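Local coordinates for protein succinate dehydrogenase subunit A (PDB 6LUM) that probably oxidises succinate to fumarate at a bound FAD, as the flavoprotein subunit of a succinate dehydrogenase complex, at residues D[116-120]-D[395-399]; D[66-71]-D[83-87]. All coordinates share one frame; numbering follows the deposited sequence.

Contact 1. Residues D[116-120]-D[395-399]; sequences RFGGH and RLGTN. With FAD (flavin-adenine dinucleotide), chain Y.
Gly-119 and Leu-396 bring the backbones of two loops nearest each other, with 7.3 Å between their CA atoms, and the second loop closes as a type II beta turn from Leu-396 to Asn-399. The contact lies in the FAD-binding domain, of Rossmann type, and the turn is in the loop that leads into helix 399-421. Arg-395, Thr-398 and Asn-399 belong to the FAD pocket. Gly-397 and Thr-398 hold the two central places of the turn, and the amide of Asn-399 closes it on the carbonyl of Leu-396. Phe-117 and Thr-398 approach from opposite directions. CG2 of Thr-398 sits over the centre of one face of the Phe-117 ring, 3.7 Å from the ring centroid and 13° off the normal, in a CH-pi contact. The ring is carried there with its CG anti to the backbone N (chi1 -175°). Its CE2 also reaches CA of Gly-397 at 3.7 Å. The other branch of Thr-398, OG1, lies in the plane of the His-120 ring, at its edge. It accepts a weak hydrogen bond from His-120 NE2, 3.4 Å long with an angle of 174° at the hydrogen. The position of OG1 is itself uncertain, because it is modelled too close to the carbonyl oxygen of Gly-397. CD2 of Leu-396 packs on CE1 of His-120 at 3.5 Å, while CD1 turns to the carbonyl of Gly-119. The far side of the turn faces the flavin. The extended Arg-395 side chain hydrogen-bonds Gln-241 through NH1 and makes a cation-pi contact with Tyr-355. O2 of the FAD lies in the plane of its guanidinium, and CA of Thr-398 approaches that same O2 to 3.5 Å.

Contact 2. Residues D[66-71]-D[83-87]; sequences HTFDTV and VEIMC
The imidazole of His-66 meets Cys-87 obliquely: SG stands 4.0 Å from the ring centroid and 35° off its normal. ND1 is the ring atom nearest that sulfur, at 3.5 Å. NE2 makes a weak hydrogen bond with ND2 of Asn-399. These side chains belong to two helices that cross at 132°, their short axes 9.4 Å apart at closest approach. Thr-67 reaches the same cysteine with its OG1, 3.4 Å from Cys-87 SG, and this hydroxyl is hydrogen-bonded to the carbonyl of Trp-63. CG2 of Thr-67 goes to CG1 of Val-83 instead. CG1 of Val-83, anti to the backbone N (chi1 175°), lies among Thr-67, Thr-70 and Val-71. It is 3.7 Å from CB of Thr-70, and these two side chains lie alongside each other, pointing opposite ways. OG1 of Thr-70 turns back to its own helix and bonds the carbonyl oxygen of His-66 at 2.9 Å. It comes from above the carbonyl plane, and the same oxygen takes the amide of Thr-70. An alanine in place of Thr-70 would remove both branches, and would probably open a gap beside Val-83 and cost the His-66 carbonyl its second donor. The arrangement is a buried packing of two consecutive helices, 63-73 and 80-100, in the FAD-binding domain.

How the contacts relate
Contact 2 is the more deeply buried of the two. Contact 1 is only partly buried, with Gly-119 exposed. Both lie in the FAD-binding domain, their centres 12 Å apart. Contact 1 joins loops far apart in sequence, while contact 2 joins helices close in sequence. Their chemistry differs accordingly. Loop 395-399 combines a methyl-on-ring contact with a weak bond between side chains and reaches the flavin. The helices meet through valine and threonine methyls, threonine hydroxyls, and a cysteine sulfur against an imidazole, and the side chain of Met-86 is about 9 Å from the FAD. They also touch: CE of Met-86 lies 3.5 Å from ND2 of Asn-399, which joins helix 80-100 to the 395-399 loop.

Contact 1. Residues D[116-120]-D[395-399]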
loop_
_atom_site.group_PDB
_atom_site.type_symbol
_atom_site.label_atom_id
_atom_site.label_comp_id
_atom_site.label_asym_id
_atom_site.label_seq_id
_atom_site.Cartn_x
_atom_site.Cartn_y
_atom_site.Cartn_z
ATOM N N ARG D 116 -38.746 23.648 -6.519
ATOM C CA ARG D 116 -39.994 23.656 -5.774
ATOM C C ARG D 116 -40.748 22.356 -5.991
ATOM O O ARG D 116 -40.608 21.696 -7.022
ATOM C CB ARG D 116 -40.870 24.834 -6.193
ATOM C CG ARG D 116 -41.316 24.783 -7.634
ATOM C CD ARG D 116 -42.226 25.944 -7.962
ATOM N NE ARG D 116 -41.838 27.153 -7.247
ATOM C CZ ARG D 116 -42.421 28.337 -7.410
ATOM N NH1 ARG D 116 -43.424 28.471 -8.267
ATOM N NH2 ARG D 116 -42.003 29.386 -6.714
ATOM N N PHE D 117 -41.562 21.992 -5.006
ATOM C CA PHE D 117 -42.208 20.693 -5.026
ATOM C C PHE D 117 -43.453 20.724 -4.157
ATOM O O PHE D 117 -43.422 21.243 -3.042
ATOM C CB PHE D 117 -41.254 19.600 -4.535
ATOM C CG PHE D 117 -41.813 18.220 -4.648
ATOM C CD1 PHE D 117 -41.626 17.479 -5.797
ATOM C CD2 PHE D 117 -42.536 17.667 -3.614
ATOM C CE1 PHE D 117 -42.145 16.216 -5.909
ATOM C CE2 PHE D 117 -43.059 16.407 -3.722
ATOM C CZ PHE D 117 -42.863 15.677 -4.871
ATOM N N GLY D 118 -44.537 20.160 -4.685
ATOM C CA GLY D 118 -45.730 19.822 -3.930
ATOM C C GLY D 118 -46.196 20.812 -2.886
ATOM O O GLY D 118 -46.271 22.016 -3.144
ATOM N N GLY D 119 -46.512 20.310 -1.698
ATOM C CA GLY D 119 -47.046 21.146 -0.647
ATOM C C GLY D 119 -46.008 21.695 0.306
ATOM O O GLY D 119 -46.189 21.625 1.522
ATOM N N HIS D 120 -44.916 22.234 -0.223
ATOM C CA HIS D 120 -43.945 22.950 0.590
ATOM C C HIS D 120 -44.264 24.436 0.538
ATOM O O HIS D 120 -44.470 24.993 -0.545
ATOM C CB HIS D 120 -42.525 22.690 0.097
ATOM C CG HIS D 120 -42.017 21.320 0.416
ATOM N ND1 HIS D 120 -41.883 20.858 1.706
ATOM C CD2 HIS D 120 -41.599 20.315 -0.387
ATOM C CE1 HIS D 120 -41.410 19.625 1.683
ATOM N NE2 HIS D 120 -41.228 19.272 0.426
ATOM N N ARG D 395 -48.278 11.205 3.942
ATOM C CA ARG D 395 -46.873 11.437 3.678
ATOM C C ARG D 395 -46.721 12.627 2.751
ATOM O O ARG D 395 -47.377 12.700 1.710
ATOM C CB ARG D 395 -46.232 10.205 3.059
ATOM C CG ARG D 395 -44.847 10.440 2.568
ATOM C CD ARG D 395 -44.413 9.291 1.733
ATOM N NE ARG D 395 -43.351 9.666 0.818
ATOM C CZ ARG D 395 -43.536 9.895 -0.472
ATOM N NH1 ARG D 395 -44.743 9.787 -0.998
ATOM N NH2 ARG D 395 -42.512 10.228 -1.235
ATOM N N LEU D 396 -45.870 13.561 3.139
ATOM C CA LEU D 396 -45.532 14.691 2.296
ATOM C C LEU D 396 -44.386 14.278 1.389
ATOM O O LEU D 396 -43.378 13.752 1.865
ATOM C CB LEU D 396 -45.136 15.891 3.150
ATOM C CG LEU D 396 -45.032 17.234 2.445
ATOM C CD1 LEU D 396 -46.409 17.822 2.247
ATOM C CD2 LEU D 396 -44.149 18.158 3.241
ATOM N N GLY D 397 -44.544 14.502 0.093
ATOM C CA GLY D 397 -43.540 14.088 -0.863
ATOM C C GLY D 397 -42.135 14.499 -0.486
ATOM O O GLY D 397 -41.937 15.522 0.169
ATOM N N THR D 398 -41.154 13.695 -0.880
ATOM C CA THR D 398 -39.732 13.921 -0.656
ATOM C C THR D 398 -39.327 13.827 0.805
ATOM O O THR D 398 -38.182 14.131 1.136
ATOM C CB THR D 398 -39.275 15.268 -1.209
ATOM O OG1 THR D 398 -39.882 16.309 -0.445
ATOM C CG2 THR D 398 -39.692 15.415 -2.651
ATOM N N ASN D 399 -40.224 13.410 1.691
ATOM C CA ASN D 399 -39.849 13.185 3.077
ATOM C C ASN D 399 -39.440 11.750 3.350
ATOM O O ASN D 399 -38.924 11.464 4.430
ATOM C CB ASN D 399 -40.999 13.564 4.011
ATOM C CG ASN D 399 -41.042 15.041 4.305
ATOM O OD1 ASN D 399 -42.107 15.646 4.351
ATOM N ND2 ASN D 399 -39.880 15.633 4.499
HETATM P PA FAD Y . -36.706 -0.494 0.157
HETATM O O1A FAD Y . -35.741 0.370 -0.616
HETATM O O2A FAD Y . -38.190 -0.385 -0.103
HETATM O O5B FAD Y . -36.274 -2.032 -0.040
HETATM C C5B FAD Y . -36.232 -2.924 1.073
HETATM C C4B FAD Y . -34.926 -3.706 1.046
HETATM O O4B FAD Y . -34.906 -4.656 2.115
HETATM C C3B FAD Y . -34.765 -4.468 -0.260
HETATM O O3B FAD Y . -33.650 -3.942 -0.993
HETATM C C2B FAD Y . -34.582 -5.930 0.123
HETATM O O2B FAD Y . -33.338 -6.474 -0.337
HETATM C C1B FAD Y . -34.631 -5.978 1.643
HETATM N N9A FAD Y . -35.703 -6.906 2.082
HETATM C C8A FAD Y . -37.027 -6.665 2.023
HETATM N N7A FAD Y . -37.737 -7.718 2.503
HETATM C C5A FAD Y . -36.856 -8.662 2.882
HETATM C C6A FAD Y . -36.932 -10.020 3.471
HETATM N N6A FAD Y . -38.124 -10.593 3.761
HETATM N N1A FAD Y . -35.769 -10.667 3.711
HETATM C C2A FAD Y . -34.578 -10.109 3.428
HETATM N N3A FAD Y . -34.434 -8.883 2.892
HETATM C C4A FAD Y . -35.517 -8.122 2.601
HETATM N N1 FAD Y . -40.066 8.571 -1.755
HETATM C C2 FAD Y . -39.628 9.852 -1.857
HETATM O O2 FAD Y . -39.276 10.449 -0.816
HETATM N N3 FAD Y . -39.558 10.506 -3.030
HETATM C C4 FAD Y . -39.916 9.936 -4.188
HETATM O O4 FAD Y . -39.840 10.570 -5.263
HETATM C C4X FAD Y . -40.406 8.537 -4.165
HETATM N N5 FAD Y . -40.787 7.891 -5.289
HETATM C C5X FAD Y . -41.230 6.614 -5.236
HETATM C C6 FAD Y . -41.616 5.969 -6.406
HETATM C C7 FAD Y . -42.072 4.656 -6.360
HETATM C C7M FAD Y . -42.491 3.961 -7.629
HETATM C C8 FAD Y . -42.149 3.938 -5.060
HETATM C C8M FAD Y . -42.643 2.517 -5.014
HETATM C C9 FAD Y . -41.764 4.579 -3.888
HETATM C C9A FAD Y . -41.307 5.890 -3.934
HETATM N N10 FAD Y . -40.914 6.547 -2.750
HETATM C C10 FAD Y . -40.459 7.875 -2.842
HETATM C "C1'" FAD Y . -40.980 5.863 -1.456
HETATM C "C2'" FAD Y . -39.573 5.707 -0.891
HETATM O "O2'" FAD Y . -38.687 5.272 -1.928
HETATM C "C3'" FAD Y . -39.551 4.700 0.252
HETATM O "O3'" FAD Y . -39.980 5.339 1.460
HETATM C "C4'" FAD Y . -38.152 4.128 0.449
HETATM O "O4'" FAD Y . -37.590 3.798 -0.826
HETATM C "C5'" FAD Y . -38.187 2.883 1.327
HETATM O "O5'" FAD Y . -36.994 2.126 1.128
HETATM P P FAD Y . -36.375 1.242 2.322
HETATM O O1P FAD Y . -34.920 1.613 2.479
HETATM O O2P FAD Y . -37.307 1.329 3.507
HETATM O O3P FAD Y . -36.452 -0.253 1.729
#

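Contact 2. Residues D[66-71]-D[83-87]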
loop_
_atom_site.group_PDB
_atom_site.type_symbol
_atom_site.label_atom_id
_atom_site.label_comp_id
_atom_site.label_asym_id
_atom_site.label_seq_id
_atom_site.Cartn_x
_atom_site.Cartn_y
_atom_site.Cartn_z
ATOM N N HIS D 66 -40.258 23.957 7.442
ATOM C CA HIS D 66 -40.297 22.553 7.052
ATOM C C HIS D 66 -41.019 21.715 8.095
ATOM O O HIS D 66 -41.851 20.867 7.758
ATOM C CB HIS D 66 -38.875 22.038 6.851
ATOM C CG HIS D 66 -38.797 20.728 6.134
ATOM N ND1 HIS D 66 -37.727 19.873 6.268
ATOM C CD2 HIS D 66 -39.651 20.132 5.271
ATOM C CE1 HIS D 66 -37.928 18.803 5.522
ATOM N NE2 HIS D 66 -39.087 18.936 4.906
ATOM N N THR D 67 -40.695 21.927 9.368
ATOM C CA THR D 67 -41.331 21.176 10.441
ATOM C C THR D 67 -42.828 21.435 10.474
ATOM O O THR D 67 -43.628 20.505 10.625
ATOM C CB THR D 67 -40.689 21.537 11.773
ATOM O OG1 THR D 67 -39.334 21.084 11.780
ATOM C CG2 THR D 67 -41.424 20.886 12.902
ATOM N N PHE D 68 -43.232 22.695 10.327
ATOM C CA PHE D 68 -44.659 22.983 10.328
ATOM C C PHE D 68 -45.348 22.326 9.149
ATOM O O PHE D 68 -46.474 21.836 9.275
ATOM C CB PHE D 68 -44.927 24.482 10.303
ATOM C CG PHE D 68 -46.364 24.821 10.026
ATOM C CD1 PHE D 68 -47.288 24.834 11.049
ATOM C CD2 PHE D 68 -46.794 25.106 8.744
ATOM C CE1 PHE D 68 -48.607 25.134 10.802
ATOM C CE2 PHE D 68 -48.112 25.404 8.495
ATOM C CZ PHE D 68 -49.018 25.419 9.524
ATOM N N ASP D 69 -44.700 22.318 7.986
ATOM C CA ASP D 69 -45.361 21.759 6.815
ATOM C C ASP D 69 -45.477 20.246 6.919
ATOM O O ASP D 69 -46.496 19.673 6.532
ATOM C CB ASP D 69 -44.618 22.157 5.550
ATOM C CG ASP D 69 -45.551 22.422 4.404
ATOM O OD1 ASP D 69 -45.224 23.281 3.564
ATOM O OD2 ASP D 69 -46.622 21.783 4.358
ATOM N N THR D 70 -44.452 19.586 7.461
ATOM C CA THR D 70 -44.552 18.160 7.749
ATOM C C THR D 70 -45.695 17.877 8.712
ATOM O O THR D 70 -46.519 16.987 8.474
ATOM C CB THR D 70 -43.241 17.645 8.333
ATOM O OG1 THR D 70 -42.157 17.998 7.472
ATOM C CG2 THR D 70 -43.286 16.145 8.479
ATOM N N VAL D 71 -45.763 18.634 9.810
ATOM C CA VAL D 71 -46.782 18.387 10.824
ATOM C C VAL D 71 -48.177 18.597 10.259
ATOM O O VAL D 71 -49.099 17.827 10.546
ATOM C CB VAL D 71 -46.529 19.273 12.052
ATOM C CG1 VAL D 71 -47.799 19.455 12.841
ATOM C CG2 VAL D 71 -45.460 18.658 12.915
ATOM N N VAL D 83 -40.546 14.771 14.169
ATOM C CA VAL D 83 -40.505 15.671 13.017
ATOM C C VAL D 83 -39.371 16.679 13.169
ATOM O O VAL D 83 -38.610 16.944 12.224
ATOM C CB VAL D 83 -41.856 16.375 12.844
ATOM C CG1 VAL D 83 -41.770 17.374 11.733
ATOM C CG2 VAL D 83 -42.928 15.370 12.563
ATOM N N GLU D 84 -39.265 17.274 14.360
ATOM C CA GLU D 84 -38.155 18.158 14.689
ATOM C C GLU D 84 -36.817 17.504 14.394
ATOM O O GLU D 84 -35.962 18.091 13.712
ATOM C CB GLU D 84 -38.238 18.530 16.162
ATOM C CG GLU D 84 -37.104 19.377 16.678
ATOM C CD GLU D 84 -37.224 19.647 18.163
ATOM O OE1 GLU D 84 -38.203 19.177 18.780
ATOM O OE2 GLU D 84 -36.330 20.317 18.716
ATOM N N ILE D 85 -36.607 16.304 14.936
ATOM C CA ILE D 85 -35.330 15.631 14.746
ATOM C C ILE D 85 -35.075 15.397 13.269
ATOM O O ILE D 85 -33.964 15.623 12.771
ATOM C CB ILE D 85 -35.290 14.320 15.548
ATOM C CG1 ILE D 85 -35.340 14.621 17.040
ATOM C CG2 ILE D 85 -34.037 13.547 15.232
ATOM C CD1 ILE D 85 -35.371 13.402 17.904
ATOM N N MET D 86 -36.106 14.976 12.534
ATOM C CA MET D 86 -35.922 14.676 11.122
ATOM C C MET D 86 -35.442 15.891 10.359
ATOM O O MET D 86 -34.506 15.793 9.571
ATOM C CB MET D 86 -37.205 14.149 10.490
ATOM C CG MET D 86 -36.980 13.749 9.045
ATOM S SD MET D 86 -38.405 13.123 8.156
ATOM C CE MET D 86 -39.257 14.640 7.758
ATOM N N CYS D 87 -36.046 17.052 10.587
ATOM C CA CYS D 87 -35.650 18.217 9.795
ATOM C C CYS D 87 -34.257 18.723 10.184
ATOM O O CYS D 87 -33.367 18.923 9.318
ATOM C CB CYS D 87 -36.698 19.306 9.953
ATOM S SG CYS D 87 -38.337 18.723 9.487
#